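PDB 6KYY: pyridine nucleotide-disulphide oxidoreductase dimerisation region from Escherichia coli BL21, which is an FAD-dependent oxidoreductase of the pyridine nucleotide-disulfide family, induced by hypochlorous acid and probably involved in resistance to reactive chlorine stress. Local coordinates for residues Q105-N111 against S265-A271; R259-T263 against D299-Q305; I294-G298 against V317-L321. All coordinates share one frame; numbering follows the deposited sequence.

Overall arrangement
All three contacts belong to the FAD-binding part of the chain, and their centres lie about 16 to 18 Å apart. Contact 1, about 26 Å from the chain centre, joins two loops at the adenine end of FAD and is partly buried, with a copper-binding histidine at its margin. Contact 2 lies nearer the middle, about 11 Å from the centre, at the ribityl and pyrophosphate part of the cofactor. Contact 3 is buried strand-on-helix packing, mostly apolar. Backbone oxygens accept the hydrogen bonds across contacts 1 and 2, whereas contact 3 has one weak side-chain bond. Phe108 of contact 1 packs on Ile294 of contact 3, and Thr301 of contact 2 meets Ala296.

Contact 1: residues Q105-N111 against S265-A271; sequences QAEFINN and SLHPENA. With CU (copper (II) ion), chain P; FAD (flavin-adenine dinucleotide), chain N.
At the adenine end of the FAD-binding Rossmann-type fold, the loop after strand 99-103 lies against the loop after strand 259-261, and Phe108 and Leu266 tie them together. Phe108 N donates to Leu266 O at 3.1 Å in a nearly straight bond. The Phe108 ring then sits between several groups: Ala271 CB lies over one face, a CH-pi contact 4.3 Å from the centroid, while Leu266 O is at the edge and Leu266 CD2 packs against Phe108 CD2. Ile16, Leu114, Ile130 and Ile132 of the neighbouring strands also touch this ring, which is buried. Asn270 brings ND2 to Phe108 O at 3.1 Å, nearly along the C=O axis and with the oxygen in the plane of its amide. Gln105 reaches Ser265 O through NE2 from above the carbonyl plane, a more bent bond of 139° at the hydrogen. Next to it, the backbone of Ala106 reads the adenine: its N donates to FAD N1A, and its O receives a weak bond from N6A. Glu107 sends OE1 to Arg115 in a salt bridge, and its carboxylate is turned 82° from the imidazole of His267, with OE2 3.3 Å from ND1. The ring's other nitrogen, NE2 of His267, binds copper at 2.5 Å, though the fine geometry is doubtful because the ion is modelled implausibly close to CE1.

Contact 2: residues R259-T263 against D299-Q305; sequences RQPAT and DVTGGLQ. With FAD (flavin-adenine dinucleotide), chain N.
Strand 259-261 runs past the end of a 3-10 turn, through residue 301, and the loop that follows it, in the FAD-binding fold of the disulfide reductase family; the backbones come closest at Pro261 and Val300, whose CA atoms are 4.5 Å apart. No backbone-to-backbone hydrogen bond joins the two segments. Instead, Gln305 spans the wider gap near Arg259: its side chain is stretched out past CG, and NE2 donates to Arg259 O at 2.7 Å. The bond is straight (172°) and lies in the plane of the Gln305 amide, yet it meets the carbonyl from above its plane. Arg278 grips the same oxygen. Gln305 OE1 rests on Arg259 CB, while the guanidinium is turned 81° from the amide and has the flavin methyl C8M over one face. Pro261 sets CG against Asp299 O at 3.3 Å, and Val300 CG2 meets Thr263 CG2 in a small apolar patch. Asp299 joins the contact to the cofactor twice: its backbone N donates to phosphate oxygen O2P at 2.8 Å, and its carboxylate OD2 accepts from the ribityl hydroxyl O3' of FAD at 2.9 Å.

Contact 3: residues I294-G298 against V317-L321; sequences IWAMG and VRDEL
Trp295 and Val317 form the close-packed part of this contact, where strand 294-296 of the central sheet meets helix 307-321; the short segments of the two run nearly antiparallel, at 155°, with their axes 11.7 Å apart. Side chains fill that distance. Val317 places CG1 3.7 Å from Trp295 CD1, and its other methyl, CG2, lies 3.8 Å from the sulfur SD of Met297. Val317 reaches Trp295 of the strand and Met297 just beyond it, CG1 facing both and CG2 the sulfur. Met297, bent at its last torsion, crosses Val317 at a slant and continues to Ala21 of helix 20-31, whose Leu25 also touches Val317. The same helix meets Leu321 through Leu29, so this side of the contact is one apolar layer shared by the strand and two helices.

The remaining side is more polar and less deeply buried. Leu321 CD2 meets the benzo ring at Trp295 CZ2, 4.0 Å away, while Glu320, a partly exposed residue, comes in along the NE1 to CZ2 edge. Its CG stands anti to the backbone N (chi1 -177°) and the rest of the chain is straight, which carries OE2 into the indole plane. There Trp295 NE1 donates a weak bond of 3.3 Å to Glu320 OE2, 140° at the hydrogen. His288 makes a second weak bond to that oxygen, and its ring also meets Trp295; Phe131 stacks on the indole as well. Dispersion therefore appears to supply most of the cohesion between strand and helix, while the glutamate gives the buried indole N-H an acceptor at the more polar margin.

Contact 1: residues Q105-N111 against S265-A271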
loop_
_atom_site.group_PDB
_atom_site.type_symbol
_atom_site.label_atom_id
_atom_site.label_comp_id
_atom_site.label_asym_id
_atom_site.label_seq_id
_atom_site.Cartn_x
_atom_site.Cartn_y
_atom_site.Cartn_z
ATOM N N GLN B 105 23.014 27.348 16.855
ATOM C CA GLN B 105 21.741 28.036 16.665
ATOM C C GLN B 105 21.978 29.288 15.827
ATOM O O GLN B 105 22.652 30.222 16.273
ATOM C CB GLN B 105 21.117 28.385 18.013
ATOM C CG GLN B 105 19.653 28.787 17.939
ATOM C CD GLN B 105 19.455 30.287 18.034
ATOM O OE1 GLN B 105 20.022 30.946 18.904
ATOM N NE2 GLN B 105 18.644 30.835 17.136
ATOM N N ALA B 106 21.418 29.311 14.621
ATOM C CA ALA B 106 21.652 30.410 13.698
ATOM C C ALA B 106 20.764 31.606 14.025
ATOM O O ALA B 106 19.639 31.463 14.510
ATOM C CB ALA B 106 21.408 29.962 12.256
ATOM N N GLU B 107 21.290 32.797 13.745
ATOM C CA GLU B 107 20.593 34.046 14.012
ATOM C C GLU B 107 21.030 35.066 12.972
ATOM O O GLU B 107 22.225 35.185 12.685
ATOM C CB GLU B 107 20.893 34.553 15.427
ATOM C CG GLU B 107 20.175 35.835 15.809
ATOM C CD GLU B 107 20.834 36.539 16.979
ATOM O OE1 GLU B 107 21.823 37.268 16.754
ATOM O OE2 GLU B 107 20.369 36.360 18.124
ATOM N N PHE B 108 20.067 35.793 12.411
ATOM C CA PHE B 108 20.348 36.745 11.341
ATOM C C PHE B 108 20.984 38.001 11.927
ATOM O O PHE B 108 20.347 38.729 12.695
ATOM C CB PHE B 108 19.070 37.091 10.582
ATOM C CG PHE B 108 18.793 36.194 9.409
ATOM C CD1 PHE B 108 19.588 36.241 8.276
ATOM C CD2 PHE B 108 17.727 35.310 9.436
ATOM C CE1 PHE B 108 19.332 35.418 7.194
ATOM C CE2 PHE B 108 17.464 34.485 8.357
ATOM C CZ PHE B 108 18.268 34.540 7.234
ATOM N N ILE B 109 22.247 38.248 11.576
ATOM C CA ILE B 109 22.833 39.565 11.802
ATOM C C ILE B 109 22.413 40.517 10.694
ATOM O O ILE B 109 22.056 41.673 10.948
ATOM C CB ILE B 109 24.368 39.464 11.894
ATOM C CG1 ILE B 109 24.798 38.779 13.190
ATOM C CG2 ILE B 109 25.005 40.843 11.779
ATOM C CD1 ILE B 109 26.228 38.281 13.155
ATOM N N ASN B 110 22.430 40.036 9.454
ATOM C CA ASN B 110 22.180 40.849 8.275
ATOM C C ASN B 110 21.341 40.031 7.305
ATOM O O ASN B 110 20.758 39.006 7.666
ATOM C CB ASN B 110 23.504 41.288 7.641
ATOM C CG ASN B 110 23.725 42.769 7.745
ATOM O OD1 ASN B 110 22.986 43.463 8.439
ATOM N ND2 ASN B 110 24.748 43.270 7.059
ATOM N N ASN B 111 21.282 40.491 6.058
ATOM C CA ASN B 111 20.777 39.672 4.968
ATOM C C ASN B 111 21.893 38.922 4.252
ATOM O O ASN B 111 21.627 38.243 3.255
ATOM C CB ASN B 111 19.989 40.533 3.973
ATOM C CG ASN B 111 20.866 41.512 3.219
ATOM O OD1 ASN B 111 21.387 42.471 3.793
ATOM N ND2 ASN B 111 21.024 41.283 1.922
ATOM N N SER B 265 13.420 33.102 17.237
ATOM C CA SER B 265 14.842 32.983 17.532
ATOM C C SER B 265 15.717 33.143 16.295
ATOM O O SER B 265 16.936 33.285 16.437
ATOM C CB SER B 265 15.129 31.641 18.205
ATOM O OG SER B 265 14.282 30.624 17.702
ATOM N N LEU B 266 15.133 33.116 15.096
ATOM C CA LEU B 266 15.895 33.413 13.889
ATOM C C LEU B 266 16.136 34.907 13.729
ATOM O O LEU B 266 17.117 35.307 13.092
ATOM C CB LEU B 266 15.167 32.870 12.657
ATOM C CG LEU B 266 15.852 31.815 11.784
ATOM C CD1 LEU B 266 15.074 31.616 10.491
ATOM C CD2 LEU B 266 17.295 32.195 11.486
ATOM N N HIS B 267 15.260 35.735 14.308
ATOM C CA HIS B 267 15.279 37.189 14.181
ATOM C C HIS B 267 15.307 37.592 12.712
ATOM O O HIS B 267 16.307 38.147 12.240
ATOM C CB HIS B 267 16.477 37.787 14.921
ATOM C CG HIS B 267 16.417 37.618 16.407
ATOM N ND1 HIS B 267 17.230 36.740 17.089
ATOM C CD2 HIS B 267 15.639 38.215 17.342
ATOM C CE1 HIS B 267 16.959 36.804 18.380
ATOM N NE2 HIS B 267 15.997 37.690 18.561
ATOM N N PRO B 268 14.233 37.338 11.958
ATOM C CA PRO B 268 14.251 37.669 10.525
ATOM C C PRO B 268 14.120 39.155 10.249
ATOM O O PRO B 268 14.393 39.584 9.121
ATOM C CB PRO B 268 13.052 36.889 9.961
ATOM C CG PRO B 268 12.432 36.153 11.134
ATOM C CD PRO B 268 12.927 36.808 12.377
ATOM N N GLU B 269 13.711 39.949 11.243
ATOM C CA GLU B 269 13.550 41.383 11.041
ATOM C C GLU B 269 14.859 42.051 10.638
ATOM O O GLU B 269 14.852 43.011 9.859
ATOM C CB GLU B 269 12.994 42.026 12.313
ATOM C CG GLU B 269 13.780 41.697 13.579
ATOM C CD GLU B 269 13.308 40.421 14.256
ATOM O OE1 GLU B 269 13.918 40.024 15.272
ATOM O OE2 GLU B 269 12.329 39.814 13.773
ATOM N N ASN B 270 15.990 41.552 11.143
ATOM C CA ASN B 270 17.288 42.154 10.858
ATOM C C ASN B 270 17.719 41.989 9.408
ATOM O O ASN B 270 18.659 42.667 8.981
ATOM C CB ASN B 270 18.357 41.558 11.777
ATOM C CG ASN B 270 18.053 41.778 13.245
ATOM O OD1 ASN B 270 17.480 42.799 13.627
ATOM N ND2 ASN B 270 18.439 40.819 14.078
ATOM N N ALA B 271 17.066 41.113 8.645
ATOM C CA ALA B 271 17.428 40.861 7.257
ATOM C C ALA B 271 16.399 41.400 6.272
ATOM O O ALA B 271 16.524 41.158 5.068
ATOM C CB ALA B 271 17.632 39.362 7.029
HETATM CU CU CU P . 16.599 36.074 20.308
HETATM P PA FAD N . 12.095 20.451 9.657
HETATM O O1A FAD N . 11.120 20.869 10.693
HETATM O O2A FAD N . 12.035 18.978 9.240
HETATM O O5B FAD N . 13.557 20.808 10.102
HETATM C C5B FAD N . 13.809 21.794 11.126
HETATM C C4B FAD N . 15.256 21.700 11.540
HETATM O O4B FAD N . 15.822 23.026 11.652
HETATM C C3B FAD N . 15.506 21.003 12.878
HETATM O O3B FAD N . 16.593 20.091 12.772
HETATM C C2B FAD N . 15.819 22.165 13.826
HETATM O O2B FAD N . 16.703 21.772 14.870
HETATM C C1B FAD N . 16.510 23.139 12.877
HETATM N N9A FAD N . 16.468 24.534 13.308
HETATM C C8A FAD N . 15.378 25.231 13.759
HETATM N N7A FAD N . 15.634 26.477 14.081
HETATM C C5A FAD N . 16.991 26.608 13.826
HETATM C C6A FAD N . 17.883 27.690 13.961
HETATM N N6A FAD N . 17.525 28.898 14.405
HETATM N N1A FAD N . 19.174 27.485 13.616
HETATM C C2A FAD N . 19.538 26.281 13.171
HETATM N N3A FAD N . 18.789 25.189 13.003
HETATM C C4A FAD N . 17.518 25.419 13.349
HETATM N N1 FAD N . 4.446 15.118 7.603
HETATM C C2 FAD N . 3.996 14.246 6.653
HETATM O O2 FAD N . 4.132 14.476 5.446
HETATM N N3 FAD N . 3.374 13.072 7.040
HETATM C C4 FAD N . 3.127 12.669 8.337
HETATM O O4 FAD N . 2.572 11.594 8.555
HETATM C C4X FAD N . 3.605 13.606 9.340
HETATM N N5 FAD N . 3.447 13.293 10.593
HETATM C C5X FAD N . 3.908 14.183 11.548
HETATM C C6 FAD N . 3.728 13.871 12.895
HETATM C C7 FAD N . 4.174 14.731 13.894
HETATM C C7M FAD N . 3.963 14.361 15.338
HETATM C C8 FAD N . 4.811 15.931 13.541
HETATM C C8M FAD N . 5.305 16.883 14.597
HETATM C C9 FAD N . 4.991 16.247 12.198
HETATM C C9A FAD N . 4.547 15.384 11.203
HETATM N N10 FAD N . 4.719 15.670 9.834
HETATM C C10 FAD N . 4.258 14.803 8.874
HETATM C "C1'" FAD N . 5.371 16.915 9.403
HETATM C "C2'" FAD N . 6.869 16.761 9.160
HETATM O "O2'" FAD N . 7.537 16.427 10.377
HETATM C "C3'" FAD N . 7.428 18.082 8.628
HETATM O "O3'" FAD N . 6.421 18.738 7.867
HETATM C "C4'" FAD N . 8.682 17.933 7.766
HETATM O "O4'" FAD N . 9.776 17.516 8.584
HETATM C "C5'" FAD N . 9.034 19.205 7.022
HETATM O "O5'" FAD N . 9.829 20.048 7.881
HETATM P P FAD N . 10.744 21.185 7.289
HETATM O O1P FAD N . 11.372 20.708 5.975
HETATM O O2P FAD N . 9.994 22.455 7.186
HETATM O O3P FAD N . 11.912 21.333 8.352
#

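Contact 2: residues R259-T263 against D299-Q305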
loop_
_atom_site.group_PDB
_atom_site.type_symbol
_atom_site.label_atom_id
_atom_site.label_comp_id
_atom_site.label_asym_id
_atom_site.label_seq_id
_atom_site.Cartn_x
_atom_site.Cartn_y
_atom_site.Cartn_z
ATOM N N ARG B 259 1.168 23.001 15.272
ATOM C CA ARG B 259 2.517 23.537 15.198
ATOM C C ARG B 259 2.508 24.835 14.405
ATOM O O ARG B 259 1.745 24.991 13.447
ATOM C CB ARG B 259 3.482 22.544 14.545
ATOM C CG ARG B 259 3.372 21.129 15.072
ATOM C CD ARG B 259 4.611 20.331 14.718
ATOM N NE ARG B 259 5.619 20.389 15.772
ATOM C CZ ARG B 259 6.926 20.491 15.551
ATOM N NH1 ARG B 259 7.388 20.545 14.308
ATOM N NH2 ARG B 259 7.771 20.538 16.572
ATOM N N GLN B 260 3.362 25.767 14.811
ATOM C CA GLN B 260 3.482 27.044 14.130
ATOM C C GLN B 260 4.935 27.291 13.756
ATOM O O GLN B 260 5.846 26.767 14.407
ATOM C CB GLN B 260 2.964 28.195 15.006
ATOM C CG GLN B 260 3.923 28.662 16.086
ATOM C CD GLN B 260 3.303 29.703 16.993
ATOM O OE1 GLN B 260 2.080 29.787 17.117
ATOM N NE2 GLN B 260 4.144 30.509 17.632
ATOM N N PRO B 261 5.179 28.065 12.697
ATOM C CA PRO B 261 6.557 28.308 12.255
ATOM C C PRO B 261 7.434 28.844 13.377
ATOM O O PRO B 261 6.994 29.631 14.219
ATOM C CB PRO B 261 6.387 29.338 11.134
ATOM C CG PRO B 261 5.027 29.069 10.596
ATOM C CD PRO B 261 4.190 28.639 11.767
ATOM N N ALA B 262 8.688 28.398 13.387
ATOM C CA ALA B 262 9.674 28.814 14.381
ATOM C C ALA B 262 10.575 29.861 13.735
ATOM O O ALA B 262 11.486 29.528 12.972
ATOM C CB ALA B 262 10.474 27.618 14.889
ATOM N N THR B 263 10.316 31.131 14.045
ATOM C CA THR B 263 11.072 32.240 13.475
ATOM C C THR B 263 11.585 33.241 14.497
ATOM O O THR B 263 12.518 33.987 14.172
ATOM C CB THR B 263 10.220 33.005 12.451
ATOM O OG1 THR B 263 8.872 33.104 12.929
ATOM C CG2 THR B 263 10.230 32.296 11.116
ATOM N N ASP B 299 7.779 24.125 6.587
ATOM C CA ASP B 299 6.741 24.596 7.499
ATOM C C ASP B 299 6.984 26.010 8.006
ATOM O O ASP B 299 6.071 26.602 8.593
ATOM C CB ASP B 299 6.618 23.637 8.683
ATOM C CG ASP B 299 6.552 22.184 8.252
ATOM O OD1 ASP B 299 6.231 21.926 7.072
ATOM O OD2 ASP B 299 6.825 21.302 9.092
ATOM N N VAL B 300 8.180 26.566 7.804
ATOM C CA VAL B 300 8.433 27.955 8.164
ATOM C C VAL B 300 7.713 28.931 7.245
ATOM O O VAL B 300 7.653 30.128 7.546
ATOM C CB VAL B 300 9.950 28.231 8.169
ATOM C CG1 VAL B 300 10.450 28.523 6.763
ATOM C CG2 VAL B 300 10.286 29.371 9.111
ATOM N N THR B 301 7.157 28.446 6.137
ATOM C CA THR B 301 6.430 29.273 5.184
ATOM C C THR B 301 4.974 29.489 5.569
ATOM O O THR B 301 4.277 30.253 4.894
ATOM C CB THR B 301 6.488 28.643 3.786
ATOM O OG1 THR B 301 6.097 27.268 3.864
ATOM C CG2 THR B 301 7.895 28.729 3.217
ATOM N N GLY B 302 4.496 28.841 6.628
ATOM C CA GLY B 302 3.079 28.883 6.918
ATOM C C GLY B 302 2.237 28.000 6.031
ATOM O O GLY B 302 1.010 28.008 6.156
ATOM N N GLY B 303 2.862 27.239 5.135
ATOM C CA GLY B 303 2.148 26.320 4.281
ATOM C C GLY B 303 1.747 25.054 5.007
ATOM O O GLY B 303 1.951 24.894 6.212
ATOM N N LEU B 304 1.156 24.135 4.246
ATOM C CA LEU B 304 0.730 22.862 4.811
ATOM C C LEU B 304 1.927 22.112 5.380
ATOM O O LEU B 304 2.977 22.011 4.737
ATOM C CB LEU B 304 0.021 22.022 3.750
ATOM C CG LEU B 304 -1.232 22.648 3.128
ATOM C CD1 LEU B 304 -1.761 21.781 1.996
ATOM C CD2 LEU B 304 -2.311 22.882 4.178
ATOM N N GLN B 305 1.770 21.595 6.600
ATOM C CA GLN B 305 2.877 20.977 7.332
ATOM C C GLN B 305 2.966 19.503 6.948
ATOM O O GLN B 305 2.555 18.603 7.683
ATOM C CB GLN B 305 2.698 21.164 8.833
ATOM C CG GLN B 305 3.159 22.518 9.345
ATOM C CD GLN B 305 2.563 22.867 10.695
ATOM O OE1 GLN B 305 2.118 21.991 11.436
ATOM N NE2 GLN B 305 2.553 24.155 11.022
HETATM P PA FAD N . 12.095 20.451 9.657
HETATM O O1A FAD N . 11.120 20.869 10.693
HETATM O O2A FAD N . 12.035 18.978 9.240
HETATM O O5B FAD N . 13.557 20.808 10.102
HETATM C C5B FAD N . 13.809 21.794 11.126
HETATM C C4B FAD N . 15.256 21.700 11.540
HETATM O O4B FAD N . 15.822 23.026 11.652
HETATM C C3B FAD N . 15.506 21.003 12.878
HETATM O O3B FAD N . 16.593 20.091 12.772
HETATM C C2B FAD N . 15.819 22.165 13.826
HETATM O O2B FAD N . 16.703 21.772 14.870
HETATM C C1B FAD N . 16.510 23.139 12.877
HETATM N N9A FAD N . 16.468 24.534 13.308
HETATM C C8A FAD N . 15.378 25.231 13.759
HETATM N N7A FAD N . 15.634 26.477 14.081
HETATM C C5A FAD N . 16.991 26.608 13.826
HETATM C C6A FAD N . 17.883 27.690 13.961
HETATM N N6A FAD N . 17.525 28.898 14.405
HETATM N N1A FAD N . 19.174 27.485 13.616
HETATM C C2A FAD N . 19.538 26.281 13.171
HETATM N N3A FAD N . 18.789 25.189 13.003
HETATM C C4A FAD N . 17.518 25.419 13.349
HETATM N N1 FAD N . 4.446 15.118 7.603
HETATM C C2 FAD N . 3.996 14.246 6.653
HETATM O O2 FAD N . 4.132 14.476 5.446
HETATM N N3 FAD N . 3.374 13.072 7.040
HETATM C C4 FAD N . 3.127 12.669 8.337
HETATM O O4 FAD N . 2.572 11.594 8.555
HETATM C C4X FAD N . 3.605 13.606 9.340
HETATM N N5 FAD N . 3.447 13.293 10.593
HETATM C C5X FAD N . 3.908 14.183 11.548
HETATM C C6 FAD N . 3.728 13.871 12.895
HETATM C C7 FAD N . 4.174 14.731 13.894
HETATM C C7M FAD N . 3.963 14.361 15.338
HETATM C C8 FAD N . 4.811 15.931 13.541
HETATM C C8M FAD N . 5.305 16.883 14.597
HETATM C C9 FAD N . 4.991 16.247 12.198
HETATM C C9A FAD N . 4.547 15.384 11.203
HETATM N N10 FAD N . 4.719 15.670 9.834
HETATM C C10 FAD N . 4.258 14.803 8.874
HETATM C "C1'" FAD N . 5.371 16.915 9.403
HETATM C "C2'" FAD N . 6.869 16.761 9.160
HETATM O "O2'" FAD N . 7.537 16.427 10.377
HETATM C "C3'" FAD N . 7.428 18.082 8.628
HETATM O "O3'" FAD N . 6.421 18.738 7.867
HETATM C "C4'" FAD N . 8.682 17.933 7.766
HETATM O "O4'" FAD N . 9.776 17.516 8.584
HETATM C "C5'" FAD N . 9.034 19.205 7.022
HETATM O "O5'" FAD N . 9.829 20.048 7.881
HETATM P P FAD N . 10.744 21.185 7.289
HETATM O O1P FAD N . 11.372 20.708 5.975
HETATM O O2P FAD N . 9.994 22.455 7.186
HETATM O O3P FAD N . 11.912 21.333 8.352
#

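Contact 3: residues I294-G298 against V317-L321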
loop_
_atom_site.group_PDB
_atom_site.type_symbol
_atom_site.label_atom_id
_atom_site.label_comp_id
_atom_site.label_asym_id
_atom_site.label_seq_id
_atom_site.Cartn_x
_atom_site.Cartn_y
_atom_site.Cartn_z
ATOM N N ILE B 294 17.348 35.431 -0.384
ATOM C CA ILE B 294 16.938 34.674 0.793
ATOM C C ILE B 294 15.680 33.895 0.437
ATOM O O ILE B 294 14.680 34.481 0.002
ATOM C CB ILE B 294 16.693 35.579 2.010
ATOM C CG1 ILE B 294 18.010 36.177 2.517
ATOM C CG2 ILE B 294 15.965 34.805 3.108
ATOM C CD1 ILE B 294 18.874 35.210 3.292
ATOM N N TRP B 295 15.732 32.579 0.613
ATOM C CA TRP B 295 14.601 31.699 0.368
ATOM C C TRP B 295 14.072 31.148 1.684
ATOM O O TRP B 295 14.760 31.150 2.709
ATOM C CB TRP B 295 14.992 30.533 -0.549
ATOM C CG TRP B 295 15.169 30.892 -1.992
ATOM C CD1 TRP B 295 14.298 30.637 -3.010
ATOM C CD2 TRP B 295 16.297 31.547 -2.583
ATOM N NE1 TRP B 295 14.809 31.102 -4.197
ATOM C CE2 TRP B 295 16.035 31.666 -3.962
ATOM C CE3 TRP B 295 17.501 32.051 -2.079
ATOM C CZ2 TRP B 295 16.932 32.267 -4.843
ATOM C CZ3 TRP B 295 18.389 32.644 -2.956
ATOM C CH2 TRP B 295 18.101 32.749 -4.322
ATOM N N ALA B 296 12.835 30.663 1.642
ATOM C CA ALA B 296 12.229 29.960 2.764
ATOM C C ALA B 296 11.554 28.704 2.238
ATOM O O ALA B 296 10.849 28.751 1.225
ATOM C CB ALA B 296 11.222 30.841 3.504
ATOM N N MET B 297 11.775 27.584 2.923
ATOM C CA MET B 297 11.226 26.303 2.513
ATOM C C MET B 297 10.665 25.581 3.728
ATOM O O MET B 297 11.192 25.695 4.836
ATOM C CB MET B 297 12.286 25.424 1.836
ATOM C CG MET B 297 12.740 25.912 0.471
ATOM S SD MET B 297 14.320 25.192 -0.010
ATOM C CE MET B 297 15.294 25.516 1.456
ATOM N N GLY B 298 9.589 24.837 3.506
ATOM C CA GLY B 298 9.028 23.995 4.543
ATOM C C GLY B 298 7.997 24.703 5.402
ATOM O O GLY B 298 7.419 25.732 5.040
ATOM N N VAL B 317 12.936 25.518 -5.794
ATOM C CA VAL B 317 14.191 26.261 -5.747
ATOM C C VAL B 317 15.268 25.578 -6.582
ATOM O O VAL B 317 16.142 26.251 -7.142
ATOM C CB VAL B 317 14.642 26.467 -4.287
ATOM C CG1 VAL B 317 13.508 27.057 -3.462
ATOM C CG2 VAL B 317 15.128 25.163 -3.674
ATOM N N ARG B 318 15.231 24.247 -6.694
ATOM C CA ARG B 318 16.194 23.565 -7.553
ATOM C C ARG B 318 15.940 23.877 -9.020
ATOM O O ARG B 318 16.879 23.884 -9.825
ATOM C CB ARG B 318 16.150 22.055 -7.315
ATOM C CG ARG B 318 17.292 21.286 -7.963
ATOM C CD ARG B 318 16.819 20.516 -9.189
ATOM N NE ARG B 318 17.923 20.165 -10.082
ATOM C CZ ARG B 318 17.950 20.444 -11.381
ATOM N NH1 ARG B 318 18.995 20.088 -12.117
ATOM N NH2 ARG B 318 16.934 21.082 -11.947
ATOM N N ASP B 319 14.684 24.143 -9.384
ATOM C CA ASP B 319 14.364 24.518 -10.754
ATOM C C ASP B 319 14.787 25.945 -11.076
ATOM O O ASP B 319 14.872 26.301 -12.256
ATOM C CB ASP B 319 12.866 24.351 -11.006
ATOM C CG ASP B 319 12.539 24.185 -12.477
ATOM O OD1 ASP B 319 13.409 23.705 -13.232
ATOM O OD2 ASP B 319 11.409 24.533 -12.877
ATOM N N GLU B 320 15.050 26.770 -10.065
ATOM C CA GLU B 320 15.499 28.134 -10.309
ATOM C C GLU B 320 17.019 28.249 -10.320
ATOM O O GLU B 320 17.579 28.956 -11.164
ATOM C CB GLU B 320 14.918 29.082 -9.256
ATOM C CG GLU B 320 15.276 30.541 -9.484
ATOM C CD GLU B 320 14.439 31.489 -8.653
ATOM O OE1 GLU B 320 13.470 32.060 -9.194
ATOM O OE2 GLU B 320 14.754 31.668 -7.458
ATOM N N LEU B 321 17.697 27.560 -9.401
ATOM C CA LEU B 321 19.146 27.683 -9.298
ATOM C C LEU B 321 19.880 26.842 -10.335
ATOM O O LEU B 321 20.983 27.211 -10.753
ATOM C CB LEU B 321 19.610 27.286 -7.896
ATOM C CG LEU B 321 18.883 27.924 -6.713
ATOM C CD1 LEU B 321 19.430 27.382 -5.402
ATOM C CD2 LEU B 321 19.000 29.438 -6.763
#